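Side-chain contact in pseudoazurin (PDB 1PMY), which binds one copper ion and probably serves as a periplasmic electron carrier of the plastocyanin/azurin family: residues N108-T111 with Q112-D116. Residues are numbered along the deposited sequence; the frame is centred on the assembly and turned at random.
Sequences NKLT and QKRLD
Asn108-Thr111 and Gln112-Asp116 follow one another as the N-cap and first turns of helix 109-120. Asn108 O takes the Gln112 N-H at 2.9 Å. The Asn108 side chain caps the helix: OD1 accepts from Thr111 N at 2.9 Å, the donor standing 42° out of the carbonyl plane. The amide ND2 also donates to Thr111 OG1 (3.0 Å), which is turned beside its own backbone N (chi1 -61°) and makes a weak hydrogen bond with Tyr82 O. Backbone i to i+4 bonds follow from Lys113 N to Lys109 O and from Leu115 N to Thr111 O (3.0 Å), with the one from Arg114 N to Leu110 O weak. This C-terminal helix packs on the cupredoxin beta fold, with Thr111 and Leu115, CG2 to CD1 4.4 Å, both touching Val87 of strand 87-92. On another side, Leu110 CD1 lies over one face of the Arg114 guanidinium, 4.5 Å from NE. Arg114 is extended from CG to NE; its NH2 and NH1 hydrogen-bond to Met15 O and Met16 O respectively, its side chain about 5 Å from that of the copper ligand Met86. Gln112, bent at chi2 (55°), turns NE2 along the helix to the syn side of Asp116 OD1 but well out of the carboxylate plane, a nearly straight bond of 3.0 Å.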
ATOM      1  N   ASN A 108       8.004   8.400   9.766  1.00 16.12           N
ATOM      2  CA  ASN A 108       9.103   9.400   9.618  1.00 17.80           C
ATOM      3  C   ASN A 108       8.602  10.453   8.604  1.00 18.05           C
ATOM      4  O   ASN A 108       7.674  10.168   7.807  1.00 17.84           O
ATOM      5  CB  ASN A 108      10.414   8.737   9.078  1.00 19.45           C
ATOM      6  CG  ASN A 108      10.068   7.989   7.766  1.00 20.61           C
ATOM      7  OD1 ASN A 108      10.180   8.638   6.702  1.00 21.15           O
ATOM      8  ND2 ASN A 108       9.606   6.755   7.860  1.00 21.70           N
ATOM      9  N   LYS A 109       9.253  11.583   8.645  1.00 18.29           N
ATOM     10  CA  LYS A 109       8.987  12.750   7.846  1.00 18.63           C
ATOM     11  C   LYS A 109       8.779  12.463   6.362  1.00 17.95           C
ATOM     12  O   LYS A 109       7.766  12.875   5.752  1.00 17.27           O
ATOM     13  CB  LYS A 109      10.026  13.854   8.055  1.00 19.91           C
ATOM     14  CG  LYS A 109       9.534  15.173   7.442  1.00 21.63           C
ATOM     15  CD  LYS A 109      10.572  16.259   7.448  1.00 23.13           C
ATOM     16  CE  LYS A 109      10.074  17.656   7.764  1.00 23.89           C
ATOM     17  NZ  LYS A 109       8.683  17.922   7.293  1.00 25.13           N
ATOM     18  N   LEU A 110       9.721  11.761   5.797  1.00 17.28           N
ATOM     19  CA  LEU A 110       9.782  11.357   4.388  1.00 16.75           C
ATOM     20  C   LEU A 110       8.636  10.504   3.974  1.00 15.96           C
ATOM     21  O   LEU A 110       7.980  10.822   2.927  1.00 16.73           O
ATOM     22  CB  LEU A 110      11.211  10.993   4.141  1.00 17.48           C
ATOM     23  CG  LEU A 110      11.800   9.925   3.364  1.00 18.14           C
ATOM     24  CD1 LEU A 110      11.085   9.454   2.110  1.00 18.21           C
ATOM     25  CD2 LEU A 110      13.252  10.387   3.016  1.00 18.11           C
ATOM     26  N   THR A 111       8.253   9.512   4.765  1.00 14.33           N
ATOM     27  CA  THR A 111       7.114   8.627   4.476  1.00 13.13           C
ATOM     28  C   THR A 111       5.820   9.434   4.634  1.00 12.39           C
ATOM     29  O   THR A 111       4.890   9.257   3.835  1.00 11.06           O
ATOM     30  CB  THR A 111       7.052   7.352   5.390  1.00 13.63           C
ATOM     31  OG1 THR A 111       8.361   6.646   5.080  1.00 14.37           O
ATOM     32  CG2 THR A 111       5.933   6.391   5.151  1.00 13.52           C
ATOM     33  N   GLN A 112       5.743  10.264   5.654  1.00 12.38           N
ATOM     34  CA  GLN A 112       4.549  11.072   5.944  1.00 12.87           C
ATOM     35  C   GLN A 112       4.226  11.971   4.713  1.00 13.63           C
ATOM     36  O   GLN A 112       3.053  12.130   4.323  1.00 13.91           O
ATOM     37  CB  GLN A 112       4.658  11.969   7.191  1.00 13.35           C
ATOM     38  CG  GLN A 112       3.316  12.549   7.665  1.00 13.16           C
ATOM     39  CD  GLN A 112       2.233  11.528   7.930  1.00 13.17           C
ATOM     40  OE1 GLN A 112       2.322  10.616   8.772  1.00 12.77           O
ATOM     41  NE2 GLN A 112       1.160  11.451   7.155  1.00 13.97           N
ATOM     42  N   LYS A 113       5.306  12.515   4.182  1.00 13.39           N
ATOM     43  CA  LYS A 113       5.147  13.474   3.078  1.00 13.88           C
ATOM     44  C   LYS A 113       4.627  12.786   1.853  1.00 13.59           C
ATOM     45  O   LYS A 113       4.037  13.498   0.962  1.00 14.34           O
ATOM     46  CB  LYS A 113       6.398  14.299   2.832  1.00 15.31           C
ATOM     47  CG  LYS A 113       6.851  15.196   3.971  1.00 17.09           C
ATOM     48  CD  LYS A 113       5.729  15.714   4.821  1.00 18.78           C
ATOM     49  CE  LYS A 113       4.938  16.828   4.174  1.00 20.11           C
ATOM     50  NZ  LYS A 113       4.867  17.984   5.198  1.00 21.29           N
ATOM     51  N   ARG A 114       4.937  11.524   1.760  1.00 11.63           N
ATOM     52  CA  ARG A 114       4.438  10.731   0.611  1.00 11.85           C
ATOM     53  C   ARG A 114       2.992  10.385   0.784  1.00 12.12           C
ATOM     54  O   ARG A 114       2.242  10.320  -0.209  1.00 12.86           O
ATOM     55  CB  ARG A 114       5.311   9.482   0.436  1.00 11.82           C
ATOM     56  CG  ARG A 114       6.546   9.919  -0.398  1.00 12.43           C
ATOM     57  CD  ARG A 114       7.226   8.677  -0.867  1.00 11.44           C
ATOM     58  NE  ARG A 114       8.484   9.079  -1.540  1.00 12.24           N
ATOM     59  CZ  ARG A 114       9.315   8.142  -1.997  1.00 12.35           C
ATOM     60  NH1 ARG A 114       9.094   6.823  -1.835  1.00 11.02           N
ATOM     61  NH2 ARG A 114      10.329   8.585  -2.735  1.00 12.54           N
ATOM     62  N   LEU A 115       2.583  10.061   2.031  1.00 11.54           N
ATOM     63  CA  LEU A 115       1.190   9.681   2.273  1.00 11.04           C
ATOM     64  C   LEU A 115       0.218  10.842   2.185  1.00 11.19           C
ATOM     65  O   LEU A 115      -0.952  10.628   1.828  1.00 10.97           O
ATOM     66  CB  LEU A 115       1.015   9.021   3.669  1.00 11.39           C
ATOM     67  CG  LEU A 115       1.590   7.637   3.792  1.00 12.36           C
ATOM     68  CD1 LEU A 115       1.614   7.217   5.239  1.00 12.92           C
ATOM     69  CD2 LEU A 115       0.762   6.670   2.951  1.00 12.65           C
ATOM     70  N   ASP A 116       0.709  12.035   2.599  1.00 11.46           N
ATOM     71  CA  ASP A 116      -0.189  13.195   2.609  1.00 12.57           C
ATOM     72  C   ASP A 116      -1.071  13.424   1.410  1.00 12.29           C
ATOM     73  O   ASP A 116      -2.295  13.671   1.495  1.00 11.73           O
ATOM     74  CB  ASP A 116       0.546  14.463   3.046  1.00 13.63           C
ATOM     75  CG  ASP A 116       0.846  14.450   4.523  1.00 14.74           C
ATOM     76  OD1 ASP A 116       0.274  13.634   5.245  1.00 15.21           O
ATOM     77  OD2 ASP A 116       1.720  15.238   4.944  1.00 16.79           O
TER